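Putative sugar binding protein (Bacteroides vulgatus ATCC 8482, PDB 3KEZ) probably binds sugars or other nutrients at the outer membrane, as a calcium-binding member of the SusD family. Local coordinates at residues G186-G191 with E229-W234; G77-W82 with P443-D448; C285-F290 with T422-A427; E172-L177 with R204-K209; G352-A357 with K377-E382. One frame throughout, in Å; residues are numbered along the deposited sequence.

Overall arrangement
The five contacts are spread over one helix-rich SusD-family chain and none touches another. Contact 4, an antiparallel helix pair, is the innermost, its centre about 13 Å from that of the chain. Contact 1 has one segment in the loop after helix 166-183, a helix of contact 4, and the other after helix 212-229; the segments of the two contacts alternate along the sequence. It also comes near the calcium site, with F188 about 9 Å from the ligand N331, side chain to side chain. Contact 5 approaches contact 4 to about 7 Å between nearest atoms. Contact 2 joins segments 360 residues apart, the other four falling between them in sequence; its centre lies about 28 Å from that of contact 3.

Contact 1 of 5, residues G186-G191 with E229-W234; sequences GDFNKG and EGYALW
The side chains of F188 and Y231 cross at about a right angle, and each meets the other's ring obliquely. Y231 OH sits 3.5 Å from F188 CD1, and water 3 lies in plane at the hydroxyl edge of the Y231 ring, relaying it to the backbone N of N189. P252, in a loop, touches both aromatic side chains. With its CG anti to the backbone N (chi1 -176°), F188 brings CD1 up to the tyrosine's hydroxyl end. These are two loops that follow the helices 166-183 and 212-229; the second helix closes in a Schellman motif, with G230 at positive phi. Just before that turn, E229 bends at chi2 and lays CG 3.1 Å from G186 O. Its OE2 comes 3.6 Å from D187 OD1, two like charges whose proximity is probably eased by water 1, which donates to D187 OD1 and, weakly, to E229 OE1. Water 2 joins E229 OE2 (2.7 Å) to F188 N.

Contact 2 of 5, residues G77-W82 with P443-D448; sequences GPSSHW and PKKEMD. With EDO (1,2-ethanediol), chain H.
Apolar contact centres on P443, whose ring lies between W82 and S79. Its CG is 3.6 Å from W82 CB, while CD stands 3.9 Å above one face of the indole, offset toward the rim. On the S79 side, P443 CB meets S79 CB at 3.8 Å. The aliphatic part of K445 comes up to the same serine, CD against S79 CB. W82 reaches across because its CG is anti to the backbone N (chi1 -173°), and F134 of helix 109-134 meets its ring edge-to-face.

P443 is the N-cap residue of the short helix 444-449, and W82 lies in the first turn of helix 80-96. The contact therefore joins two helix starts, one from near each end of the sequence, and it falls away from the calcium site.

Direct polar contact is limited to one weak bond, from W82 NE1 to E446 OE1 (3.2 Å, N-H...O angle 140°), with the carboxylate turned 45° from the indole plane. The other oxygen, E446 OE2, accepts from N450 and from O1 of a 1,2-ethanediol, probably a crystallisation additive.

Water makes two further links. Water 4 donates to G77 O and accepts from K444 N, both at 2.9 Å; water 5 joins S79 OG to K445 NZ, the lysine bond being weak. Within the helix, K444 NZ forms a salt bridge to D448 OD2 (2.7 Å), using that oxygen's syn lone pair.

Contact 3 of 5, residues C285-F290 with T422-A427; sequences CITCSF and TKHNTA
T422 pushes its methyl group CG2 against the end of the strand 284-286, 3.3 Å from I286 O, with the sulfurs of C285 and C288 close by. C288 SG in turn lies 3.3 Å from T422 O and packs against T422 CB. The second touch is T287 CG2 on the H424 imidazole, 3.4 Å from CE1, reached obliquely to the ring.

Two waters fill in the first shell. Water 6 donates to I286 O and lies 2.7 Å from T422 OG1; water 7 bridges S289 OG and H424 NE2, 2.7 Å from each.

Further out, the polar ends of these side chains are fixed by the rest of the fold. T422 OG1 bonds to Y312 O, and H424 ND1 to the hydroxyl of Y68. T287 OG1 bonds to D53 O and also caps helix 288-295, accepting weakly from F290 N; it takes this N-cap role with OG1 between the backbone N and carbonyl carbon (chi1 53°), which leaves CG2 pointing at the histidine. Strand 284-286 pairs antiparallel with 55-57, and Q56 of that neighbour touches T287, T422 and H424 alike.

The loop 422-427 is thus laid over a strand-to-helix turn by methyl and sulfur contacts, with hydrogen bonding across the pair carried by water. Because both imidazole nitrogens of H424 have polar partners, its ring rotation is probably well fixed in this buried place.

Contact 4 of 5, residues E172-L177 with R204-K209; sequences EIISDL and RVYLYK
I174 carries the largest share of this contact, wedged among V205, Y206 and K209. Its carbons divide among these three partners, with Y206 CE1 touched by both CG2 and CD1. CG1 packs on V205 CG1 at 3.8 Å; the CG2 methyl, anti to the backbone N, sits 3.5 Å from Y206 OH, oblique to the ring; CD1 reaches K209 CD at 3.6 Å, crossing the lysine chain at about a right angle. The lysine's charged end goes on to a salt bridge with E211.

Helices 166-183 and 195-209 run antiparallel here, as the two arms of a helical hairpin, their axes 10.7 Å apart at an angle of 154°. That suits the TPR-like, helix-rich part of SusD-family proteins.

V205, second in buried surface, answers with both methyls. Its CG1 meets I173 CG2 as well as I174, and its CG2 lies 3.9 Å from L177 CD1, so the valine sits between three side chains of the opposing helix. F128 and L127 of helix 109-134 touch I173 as well.

Contact 5 of 5, residues G352-A357 with K377-E382; sequences GDNAKA and KTLTLE
N354 grips the backbone of 377-379 with both ends of its amide. ND2 donates to K377 O at 2.9 Å, nearly straight (N-H...O 164°) and in the carbonyl plane on a lone pair, with the oxygen almost in the amide plane of N354. At the other end OD1 accepts from L379 N, also at 2.9 Å, the donor tilted 26° from the carbonyl plane. Water 8 completes the grip, donating to N354 OD1 and to L379 O, so OD1 accepts two bonds. The side chain reaches over because CG is anti to the backbone N (chi1 -168°), and the paired bonds should hold the amide's flip and rotation. L379 adds the apolar half, its CD1 packing on A357 CB at 3.9 Å.

The outer side is looser. K377 and T378 are exposed, and the lysine chain leads away from the contact.

Both segments lead into helices with capped starts: D353 OD1 accepts from K356 N ahead of helix 354-368, and T380 OG1 bonds to N383 N ahead of helix 381-392. A357 also rests on A348 and V349 of helix 337-350, while L379 lies against V358 and L361, tying the approach to helix 381-392 onto the first turns of helix 354-368.

Contact 1 of 5, residues G186-G191 with E229-W234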
# COMPACT_ATOMS: atom_id res chain seq x y z
N GLY A 186 16.22 10.12 -8.63
CA GLY A 186 15.07 11.00 -8.32
C GLY A 186 14.23 11.50 -9.50
O GLY A 186 13.24 12.21 -9.31
N ASP A 187 14.62 11.15 -10.72
CA ASP A 187 13.85 11.52 -11.90
C ASP A 187 12.46 10.88 -11.91
O ASP A 187 12.25 9.78 -11.38
CB ASP A 187 14.58 11.12 -13.19
CG ASP A 187 15.90 11.84 -13.36
OD1 ASP A 187 16.21 12.73 -12.56
OD2 ASP A 187 16.61 11.52 -14.30
N PHE A 188 11.51 11.60 -12.50
CA PHE A 188 10.21 11.01 -12.85
C PHE A 188 10.41 9.73 -13.67
O PHE A 188 11.26 9.67 -14.56
CB PHE A 188 9.36 12.02 -13.62
CG PHE A 188 7.99 11.54 -13.94
CD1 PHE A 188 6.98 11.69 -13.02
CD2 PHE A 188 7.72 10.91 -15.14
CE1 PHE A 188 5.71 11.27 -13.31
CE2 PHE A 188 6.46 10.45 -15.45
CZ PHE A 188 5.44 10.62 -14.54
N ASN A 189 9.69 8.68 -13.33
CA ASN A 189 9.88 7.38 -13.97
C ASN A 189 8.57 6.63 -13.94
O ASN A 189 8.22 5.94 -12.98
CB ASN A 189 10.99 6.59 -13.30
CG ASN A 189 11.55 5.50 -14.18
OD1 ASN A 189 11.11 5.29 -15.33
ND2 ASN A 189 12.53 4.76 -13.64
N LYS A 190 7.85 6.80 -15.05
CA LYS A 190 6.45 6.45 -15.17
C LYS A 190 6.24 4.98 -14.99
O LYS A 190 6.81 4.17 -15.74
CB LYS A 190 6.00 6.82 -16.60
CG LYS A 190 4.59 6.50 -16.94
CD LYS A 190 3.65 7.41 -16.24
CE LYS A 190 2.24 7.22 -16.77
NZ LYS A 190 1.34 8.21 -16.12
N GLY A 191 5.42 4.60 -14.01
CA GLY A 191 5.17 3.17 -13.78
C GLY A 191 6.33 2.44 -13.13
O GLY A 191 6.28 1.21 -13.00
N GLU A 229 11.82 18.03 -7.64
CA GLU A 229 11.64 17.35 -8.92
C GLU A 229 10.36 17.79 -9.66
O GLU A 229 10.22 17.49 -10.85
CB GLU A 229 11.71 15.84 -8.68
CG GLU A 229 12.12 15.04 -9.86
CD GLU A 229 13.49 15.41 -10.37
OE1 GLU A 229 14.31 15.89 -9.55
OE2 GLU A 229 13.74 15.23 -11.58
N GLY A 230 9.46 18.52 -9.00
CA GLY A 230 8.25 19.08 -9.62
C GLY A 230 6.96 18.37 -9.27
O GLY A 230 5.87 18.72 -9.77
N TYR A 231 7.04 17.36 -8.42
CA TYR A 231 5.84 16.76 -7.88
C TYR A 231 5.22 17.78 -6.92
O TYR A 231 5.89 18.59 -6.32
CB TYR A 231 6.16 15.47 -7.14
CG TYR A 231 6.75 14.32 -7.94
CD1 TYR A 231 8.13 14.18 -8.07
CD2 TYR A 231 5.94 13.32 -8.48
CE1 TYR A 231 8.70 13.08 -8.74
CE2 TYR A 231 6.50 12.22 -9.17
CZ TYR A 231 7.87 12.10 -9.28
OH TYR A 231 8.43 11.04 -9.93
N ALA A 232 3.90 17.76 -6.80
CA ALA A 232 3.24 18.67 -5.91
C ALA A 232 1.93 18.01 -5.55
O ALA A 232 1.35 17.27 -6.35
CB ALA A 232 3.04 20.06 -6.58
N LEU A 233 1.49 18.22 -4.32
CA LEU A 233 0.17 17.81 -3.89
C LEU A 233 -0.86 18.36 -4.88
O LEU A 233 -0.79 19.53 -5.30
CB LEU A 233 -0.14 18.33 -2.48
CG LEU A 233 0.62 17.77 -1.25
CD1 LEU A 233 0.13 18.51 0.05
CD2 LEU A 233 0.46 16.29 -1.15
N TRP A 234 -1.78 17.50 -5.27
CA TRP A 234 -2.92 17.93 -6.10
C TRP A 234 -3.67 19.05 -5.41
O TRP A 234 -4.02 18.93 -4.23
CB TRP A 234 -3.88 16.75 -6.35
CG TRP A 234 -3.36 15.72 -7.31
CD1 TRP A 234 -2.61 15.93 -8.44
CD2 TRP A 234 -3.57 14.32 -7.23
NE1 TRP A 234 -2.33 14.73 -9.06
CE2 TRP A 234 -2.90 13.73 -8.33
CE3 TRP A 234 -4.23 13.49 -6.32
CZ2 TRP A 234 -2.90 12.37 -8.54
CZ3 TRP A 234 -4.22 12.15 -6.55
CH2 TRP A 234 -3.57 11.60 -7.64
O HOH W 1 16.39 13.85 -10.07
O HOH W 2 11.97 14.25 -13.36
O HOH W 3 7.72 8.92 -11.15

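Contact 2 of 5, residues G77-W82 with P443-D448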
# COMPACT_ATOMS: atom_id res chain seq x y z
N GLY A 77 -7.94 -20.61 2.52
CA GLY A 77 -7.34 -19.30 2.42
C GLY A 77 -6.67 -19.08 1.09
O GLY A 77 -6.18 -20.04 0.48
N PRO A 78 -6.60 -17.81 0.64
CA PRO A 78 -5.98 -17.53 -0.65
C PRO A 78 -4.49 -17.82 -0.68
O PRO A 78 -3.82 -17.73 0.37
CB PRO A 78 -6.19 -16.03 -0.82
CG PRO A 78 -6.20 -15.51 0.53
CD PRO A 78 -6.89 -16.57 1.37
N SER A 79 -3.96 -18.12 -1.86
CA SER A 79 -2.52 -18.31 -2.02
C SER A 79 -1.79 -17.24 -2.84
O SER A 79 -0.57 -17.24 -2.85
CB SER A 79 -2.21 -19.68 -2.64
OG SER A 79 -2.75 -19.75 -3.95
N SER A 80 -2.52 -16.35 -3.51
CA SER A 80 -1.95 -15.38 -4.45
C SER A 80 -1.00 -14.37 -3.80
O SER A 80 -0.00 -14.02 -4.39
CB SER A 80 -3.07 -14.60 -5.13
OG SER A 80 -4.10 -14.24 -4.17
N HIS A 81 -1.34 -13.89 -2.61
CA HIS A 81 -0.52 -12.92 -1.92
C HIS A 81 0.86 -13.54 -1.76
O HIS A 81 1.85 -12.93 -2.09
CB HIS A 81 -1.08 -12.55 -0.55
CG HIS A 81 -2.55 -12.23 -0.55
ND1 HIS A 81 -3.53 -13.21 -0.64
CD2 HIS A 81 -3.20 -11.06 -0.42
CE1 HIS A 81 -4.72 -12.63 -0.58
NE2 HIS A 81 -4.54 -11.32 -0.44
N TRP A 82 0.88 -14.75 -1.22
CA TRP A 82 2.12 -15.49 -0.98
C TRP A 82 2.95 -15.74 -2.26
O TRP A 82 4.14 -15.33 -2.36
CB TRP A 82 1.72 -16.80 -0.28
CG TRP A 82 2.85 -17.63 0.20
CD1 TRP A 82 3.50 -18.60 -0.48
CD2 TRP A 82 3.46 -17.57 1.51
NE1 TRP A 82 4.49 -19.16 0.31
CE2 TRP A 82 4.48 -18.53 1.54
CE3 TRP A 82 3.25 -16.76 2.64
CZ2 TRP A 82 5.29 -18.74 2.68
CZ3 TRP A 82 4.04 -16.98 3.77
CH2 TRP A 82 5.05 -17.96 3.77
N PRO A 443 -0.83 -20.33 3.25
CA PRO A 443 -1.63 -21.10 2.31
C PRO A 443 -1.35 -22.59 2.36
O PRO A 443 -0.19 -23.00 2.53
CB PRO A 443 -1.23 -20.56 0.94
CG PRO A 443 -0.46 -19.31 1.19
CD PRO A 443 -0.23 -19.13 2.62
N LYS A 444 -2.39 -23.38 2.20
CA LYS A 444 -2.29 -24.85 2.27
C LYS A 444 -1.20 -25.42 1.38
O LYS A 444 -0.50 -26.37 1.77
CB LYS A 444 -3.64 -25.52 1.92
CG LYS A 444 -3.69 -27.04 2.21
CD LYS A 444 -5.12 -27.58 2.13
CE LYS A 444 -5.19 -29.03 2.65
NZ LYS A 444 -4.07 -29.84 2.08
N LYS A 445 -1.05 -24.84 0.20
CA LYS A 445 -0.08 -25.37 -0.76
C LYS A 445 1.32 -25.27 -0.18
O LYS A 445 2.13 -26.19 -0.33
CB LYS A 445 -0.19 -24.68 -2.12
CG LYS A 445 0.58 -23.40 -2.29
CD LYS A 445 0.09 -22.55 -3.48
CE LYS A 445 0.35 -23.21 -4.82
NZ LYS A 445 -0.34 -22.48 -5.93
N GLU A 446 1.57 -24.19 0.56
CA GLU A 446 2.85 -24.00 1.23
C GLU A 446 3.00 -24.95 2.39
O GLU A 446 4.06 -25.57 2.53
CB GLU A 446 3.04 -22.55 1.70
CG GLU A 446 4.38 -22.30 2.38
CD GLU A 446 5.56 -22.36 1.43
OE1 GLU A 446 5.33 -22.20 0.21
OE2 GLU A 446 6.71 -22.54 1.90
N MSE A 447 1.94 -25.09 3.20
CA MSE A 447 1.97 -26.02 4.34
C MSE A 447 2.19 -27.45 3.86
O MSE A 447 2.92 -28.22 4.51
CB MSE A 447 0.66 -25.96 5.15
CG MSE A 447 0.42 -24.62 5.85
SE MSE A 447 1.66 -24.16 7.24
CE MSE A 447 1.52 -25.79 8.32
N ASP A 448 1.60 -27.80 2.72
CA ASP A 448 1.69 -29.17 2.19
C ASP A 448 3.11 -29.42 1.63
O ASP A 448 3.64 -30.52 1.79
CB ASP A 448 0.66 -29.41 1.07
CG ASP A 448 -0.80 -29.56 1.58
OD1 ASP A 448 -1.04 -29.71 2.79
OD2 ASP A 448 -1.72 -29.54 0.71
C1 EDO H . 8.92 -19.58 0.70
O1 EDO H . 8.96 -21.00 0.77
C2 EDO H . 8.96 -19.23 -0.77
O2 EDO H . 7.75 -19.66 -1.39
O HOH W 4 -5.02 -22.58 1.29
O HOH W 5 -0.97 -19.25 -5.69

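Contact 3 of 5, residues C285-F290 with T422-A427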
# COMPACT_ATOMS: atom_id res chain seq x y z
N CYS A 285 -17.49 -0.91 -0.94
CA CYS A 285 -17.98 0.48 -0.79
C CYS A 285 -17.53 1.05 0.56
O CYS A 285 -16.96 0.33 1.40
CB CYS A 285 -19.50 0.50 -0.87
SG CYS A 285 -20.28 -0.47 0.43
N ILE A 286 -17.80 2.34 0.79
CA ILE A 286 -17.50 2.92 2.09
C ILE A 286 -18.54 2.47 3.11
O ILE A 286 -19.67 2.16 2.75
CB ILE A 286 -17.43 4.45 2.07
CG1 ILE A 286 -18.79 5.07 1.80
CG2 ILE A 286 -16.34 4.96 1.11
CD1 ILE A 286 -18.77 6.60 1.74
N THR A 287 -18.16 2.39 4.38
CA THR A 287 -19.11 2.14 5.45
C THR A 287 -19.90 3.43 5.76
O THR A 287 -19.47 4.53 5.42
CB THR A 287 -18.41 1.66 6.72
OG1 THR A 287 -17.39 2.61 7.04
CG2 THR A 287 -17.76 0.22 6.50
N CYS A 288 -21.07 3.28 6.38
CA CYS A 288 -21.82 4.47 6.80
C CYS A 288 -21.06 5.36 7.76
O CYS A 288 -21.11 6.60 7.67
CB CYS A 288 -23.13 4.06 7.44
SG CYS A 288 -24.29 3.31 6.24
N SER A 289 -20.39 4.74 8.72
CA SER A 289 -19.59 5.50 9.69
C SER A 289 -18.50 6.34 9.00
O SER A 289 -18.26 7.47 9.41
CB SER A 289 -18.96 4.58 10.76
OG SER A 289 -18.16 3.54 10.22
N PHE A 290 -17.87 5.81 7.95
CA PHE A 290 -16.85 6.59 7.26
C PHE A 290 -17.49 7.74 6.45
O PHE A 290 -16.98 8.85 6.45
CB PHE A 290 -15.99 5.75 6.33
CG PHE A 290 -15.01 6.59 5.54
CD1 PHE A 290 -13.87 7.07 6.14
CD2 PHE A 290 -15.27 6.94 4.23
CE1 PHE A 290 -12.96 7.84 5.41
CE2 PHE A 290 -14.40 7.72 3.53
CZ PHE A 290 -13.22 8.17 4.13
N THR A 422 -26.23 0.25 2.50
CA THR A 422 -24.95 -0.06 3.10
C THR A 422 -25.13 -0.41 4.57
O THR A 422 -25.57 0.42 5.36
CB THR A 422 -24.01 1.17 3.02
OG1 THR A 422 -23.88 1.62 1.67
CG2 THR A 422 -22.62 0.86 3.64
N LYS A 423 -24.78 -1.62 4.95
CA LYS A 423 -24.91 -2.02 6.35
C LYS A 423 -23.90 -3.12 6.62
O LYS A 423 -23.59 -3.92 5.73
CB LYS A 423 -26.34 -2.48 6.67
CG LYS A 423 -26.79 -3.75 5.99
CD LYS A 423 -28.24 -4.18 6.46
CE LYS A 423 -28.35 -4.36 8.00
NZ LYS A 423 -29.61 -5.02 8.51
N HIS A 424 -23.39 -3.17 7.85
CA HIS A 424 -22.45 -4.24 8.19
C HIS A 424 -23.13 -5.63 8.16
O HIS A 424 -24.34 -5.77 8.39
CB HIS A 424 -21.75 -3.97 9.52
CG HIS A 424 -20.69 -2.93 9.42
ND1 HIS A 424 -19.47 -3.16 8.82
CD2 HIS A 424 -20.69 -1.63 9.81
CE1 HIS A 424 -18.76 -2.05 8.85
NE2 HIS A 424 -19.47 -1.11 9.46
N ASN A 425 -22.36 -6.65 7.82
CA ASN A 425 -22.87 -8.02 7.84
C ASN A 425 -21.69 -8.94 8.11
O ASN A 425 -21.12 -9.54 7.21
CB ASN A 425 -23.55 -8.37 6.50
CG ASN A 425 -24.17 -9.73 6.51
OD1 ASN A 425 -24.31 -10.37 7.56
ND2 ASN A 425 -24.60 -10.17 5.34
N THR A 426 -21.31 -8.99 9.38
CA THR A 426 -20.14 -9.71 9.80
C THR A 426 -20.27 -10.10 11.29
O THR A 426 -20.91 -9.40 12.07
CB THR A 426 -18.91 -8.82 9.59
OG1 THR A 426 -17.73 -9.51 10.00
CG2 THR A 426 -19.06 -7.55 10.37
N ALA A 427 -19.65 -11.23 11.65
CA ALA A 427 -19.52 -11.67 13.04
C ALA A 427 -18.50 -10.85 13.79
O ALA A 427 -18.46 -10.87 15.01
CB ALA A 427 -19.10 -13.11 13.06
O HOH W 6 -21.70 2.88 0.72
O HOH W 7 -17.88 0.85 10.36

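Contact 4 of 5, residues E172-L177 with R204-K209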
# COMPACT_ATOMS: atom_id res chain seq x y z
N GLU A 172 15.63 -6.71 7.16
CA GLU A 172 15.84 -6.90 5.71
C GLU A 172 15.10 -5.85 4.89
O GLU A 172 15.67 -5.31 3.92
CB GLU A 172 15.41 -8.31 5.26
CG GLU A 172 16.24 -9.45 5.77
CD GLU A 172 17.76 -9.21 5.68
OE1 GLU A 172 18.26 -8.79 4.61
OE2 GLU A 172 18.44 -9.40 6.69
N ILE A 173 13.86 -5.56 5.29
CA ILE A 173 13.01 -4.58 4.63
C ILE A 173 13.71 -3.23 4.66
O ILE A 173 13.90 -2.59 3.63
CB ILE A 173 11.61 -4.45 5.26
CG1 ILE A 173 10.82 -5.76 5.05
CG2 ILE A 173 10.85 -3.23 4.63
CD1 ILE A 173 9.65 -6.06 6.06
N ILE A 174 14.13 -2.81 5.85
CA ILE A 174 14.75 -1.49 6.04
C ILE A 174 16.11 -1.44 5.32
O ILE A 174 16.43 -0.44 4.64
CB ILE A 174 14.86 -1.17 7.57
CG1 ILE A 174 13.45 -0.92 8.14
CG2 ILE A 174 15.75 0.05 7.85
CD1 ILE A 174 13.39 -0.86 9.70
N SER A 175 16.89 -2.51 5.42
CA SER A 175 18.16 -2.53 4.71
C SER A 175 18.00 -2.37 3.21
O SER A 175 18.71 -1.58 2.61
CB SER A 175 18.95 -3.81 5.00
OG SER A 175 20.09 -3.85 4.21
N ASP A 176 17.06 -3.12 2.60
CA ASP A 176 16.83 -3.01 1.16
C ASP A 176 16.38 -1.61 0.79
O ASP A 176 16.94 -0.97 -0.09
CB ASP A 176 15.75 -4.03 0.72
CG ASP A 176 16.27 -5.47 0.65
OD1 ASP A 176 17.51 -5.68 0.81
OD2 ASP A 176 15.44 -6.39 0.39
N LEU A 177 15.38 -1.11 1.51
CA LEU A 177 14.82 0.21 1.16
C LEU A 177 15.81 1.33 1.38
O LEU A 177 15.94 2.23 0.53
CB LEU A 177 13.48 0.46 1.87
CG LEU A 177 12.24 -0.17 1.27
CD1 LEU A 177 11.05 -0.20 2.28
CD2 LEU A 177 11.81 0.53 -0.06
N ARG A 204 7.07 4.92 5.99
CA ARG A 204 5.97 4.12 6.50
C ARG A 204 6.50 2.94 7.31
O ARG A 204 6.00 2.64 8.41
CB ARG A 204 5.08 3.62 5.33
CG ARG A 204 3.78 2.95 5.83
CD ARG A 204 3.17 2.07 4.78
NE ARG A 204 2.92 2.75 3.54
CZ ARG A 204 2.63 2.14 2.40
NH1 ARG A 204 2.59 0.82 2.33
NH2 ARG A 204 2.40 2.82 1.30
N VAL A 205 7.50 2.26 6.76
CA VAL A 205 8.03 1.07 7.41
C VAL A 205 8.60 1.47 8.79
O VAL A 205 8.30 0.82 9.77
CB VAL A 205 9.08 0.35 6.58
CG1 VAL A 205 9.71 -0.82 7.40
CG2 VAL A 205 8.47 -0.19 5.26
N TYR A 206 9.32 2.58 8.86
CA TYR A 206 9.79 3.09 10.16
C TYR A 206 8.66 3.39 11.14
O TYR A 206 8.82 3.18 12.36
CB TYR A 206 10.69 4.31 9.96
CG TYR A 206 12.12 4.03 9.43
CD1 TYR A 206 12.95 3.09 10.05
CD2 TYR A 206 12.68 4.82 8.44
CE1 TYR A 206 14.23 2.89 9.64
CE2 TYR A 206 14.02 4.64 8.02
CZ TYR A 206 14.77 3.68 8.64
OH TYR A 206 16.04 3.48 8.28
N LEU A 207 7.53 3.93 10.67
CA LEU A 207 6.39 4.20 11.59
C LEU A 207 5.90 2.90 12.16
O LEU A 207 5.66 2.79 13.38
CB LEU A 207 5.23 4.91 10.86
CG LEU A 207 5.45 6.33 10.38
CD1 LEU A 207 4.30 6.83 9.52
CD2 LEU A 207 5.68 7.18 11.61
N TYR A 208 5.73 1.90 11.32
CA TYR A 208 5.24 0.57 11.81
C TYR A 208 6.14 -0.05 12.85
O TYR A 208 5.67 -0.75 13.73
CB TYR A 208 5.14 -0.47 10.67
CG TYR A 208 3.92 -0.42 9.78
CD1 TYR A 208 3.54 0.75 9.17
CD2 TYR A 208 3.17 -1.55 9.55
CE1 TYR A 208 2.46 0.79 8.34
CE2 TYR A 208 2.06 -1.51 8.71
CZ TYR A 208 1.72 -0.35 8.09
OH TYR A 208 0.65 -0.29 7.22
N LYS A 209 7.44 0.18 12.72
CA LYS A 209 8.42 -0.26 13.69
C LYS A 209 8.56 0.64 14.91
O LYS A 209 9.24 0.29 15.83
CB LYS A 209 9.79 -0.45 13.00
CG LYS A 209 10.81 -1.21 13.77
CD LYS A 209 12.04 -1.41 12.96
CE LYS A 209 13.07 -2.19 13.74
NZ LYS A 209 14.00 -1.29 14.34

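Contact 5 of 5, residues G352-A357 with K377-E382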
# COMPACT_ATOMS: atom_id res chain seq x y z
N GLY A 352 7.25 14.61 19.50
CA GLY A 352 6.98 15.75 20.34
C GLY A 352 7.19 17.07 19.65
O GLY A 352 7.45 18.07 20.31
N ASP A 353 7.15 17.09 18.33
CA ASP A 353 7.39 18.36 17.59
C ASP A 353 6.05 18.81 17.03
O ASP A 353 5.69 18.48 15.91
CB ASP A 353 8.42 18.20 16.48
CG ASP A 353 8.84 19.53 15.86
OD1 ASP A 353 8.12 20.53 16.03
OD2 ASP A 353 9.87 19.58 15.17
N ASN A 354 5.28 19.52 17.86
CA ASN A 354 3.94 19.90 17.45
C ASN A 354 3.93 20.86 16.28
O ASN A 354 3.08 20.73 15.39
CB ASN A 354 3.17 20.50 18.60
CG ASN A 354 1.71 20.62 18.27
OD1 ASN A 354 1.05 19.62 17.94
ND2 ASN A 354 1.20 21.84 18.30
N ALA A 355 4.88 21.79 16.27
CA ALA A 355 5.01 22.80 15.21
C ALA A 355 5.09 22.16 13.84
O ALA A 355 4.43 22.58 12.89
CB ALA A 355 6.22 23.71 15.45
N LYS A 356 5.92 21.13 13.78
CA LYS A 356 6.17 20.37 12.57
C LYS A 356 4.97 19.52 12.22
O LYS A 356 4.63 19.43 11.05
CB LYS A 356 7.42 19.49 12.75
CG LYS A 356 8.05 19.07 11.44
CD LYS A 356 9.37 18.27 11.61
CE LYS A 356 10.56 19.17 11.82
NZ LYS A 356 11.85 18.46 11.49
N ALA A 357 4.32 18.91 13.21
CA ALA A 357 3.11 18.14 12.95
C ALA A 357 2.03 19.01 12.33
O ALA A 357 1.41 18.61 11.34
CB ALA A 357 2.59 17.48 14.19
N LYS A 377 -3.55 23.87 17.50
CA LYS A 377 -3.96 22.61 18.13
C LYS A 377 -2.71 21.90 18.61
O LYS A 377 -1.63 22.02 18.01
CB LYS A 377 -4.67 21.68 17.14
CG LYS A 377 -5.85 22.33 16.39
CD LYS A 377 -7.05 22.45 17.25
CE LYS A 377 -8.29 22.95 16.49
NZ LYS A 377 -9.25 23.38 17.50
N THR A 378 -2.85 21.16 19.71
CA THR A 378 -1.84 20.21 20.12
C THR A 378 -2.29 18.90 19.52
O THR A 378 -3.30 18.32 19.98
CB THR A 378 -1.70 20.11 21.62
OG1 THR A 378 -1.25 21.39 22.12
CG2 THR A 378 -0.69 19.00 21.98
N LEU A 379 -1.64 18.52 18.43
CA LEU A 379 -2.08 17.37 17.65
C LEU A 379 -1.73 16.05 18.35
O LEU A 379 -0.66 15.91 18.95
CB LEU A 379 -1.51 17.40 16.23
CG LEU A 379 -2.03 18.49 15.27
CD1 LEU A 379 -1.23 18.37 13.99
CD2 LEU A 379 -3.49 18.34 14.99
N THR A 380 -2.68 15.11 18.27
CA THR A 380 -2.55 13.75 18.81
C THR A 380 -2.34 12.72 17.66
O THR A 380 -2.61 13.00 16.48
CB THR A 380 -3.81 13.37 19.59
OG1 THR A 380 -4.87 13.20 18.65
CG2 THR A 380 -4.18 14.49 20.61
N LEU A 381 -1.87 11.53 17.98
CA LEU A 381 -1.83 10.48 16.98
C LEU A 381 -3.21 10.26 16.36
O LEU A 381 -3.34 10.12 15.15
CB LEU A 381 -1.30 9.17 17.59
CG LEU A 381 -1.31 7.96 16.67
CD1 LEU A 381 -0.41 8.20 15.45
CD2 LEU A 381 -0.91 6.70 17.45
N GLU A 382 -4.23 10.24 17.19
CA GLU A 382 -5.57 10.00 16.68
C GLU A 382 -6.01 11.07 15.67
O GLU A 382 -6.69 10.76 14.71
CB GLU A 382 -6.58 9.92 17.82
CG GLU A 382 -8.00 9.78 17.33
CD GLU A 382 -8.96 9.22 18.36
OE1 GLU A 382 -8.63 9.10 19.55
OE2 GLU A 382 -10.09 8.90 17.95
O HOH W 8 1.75 17.04 18.43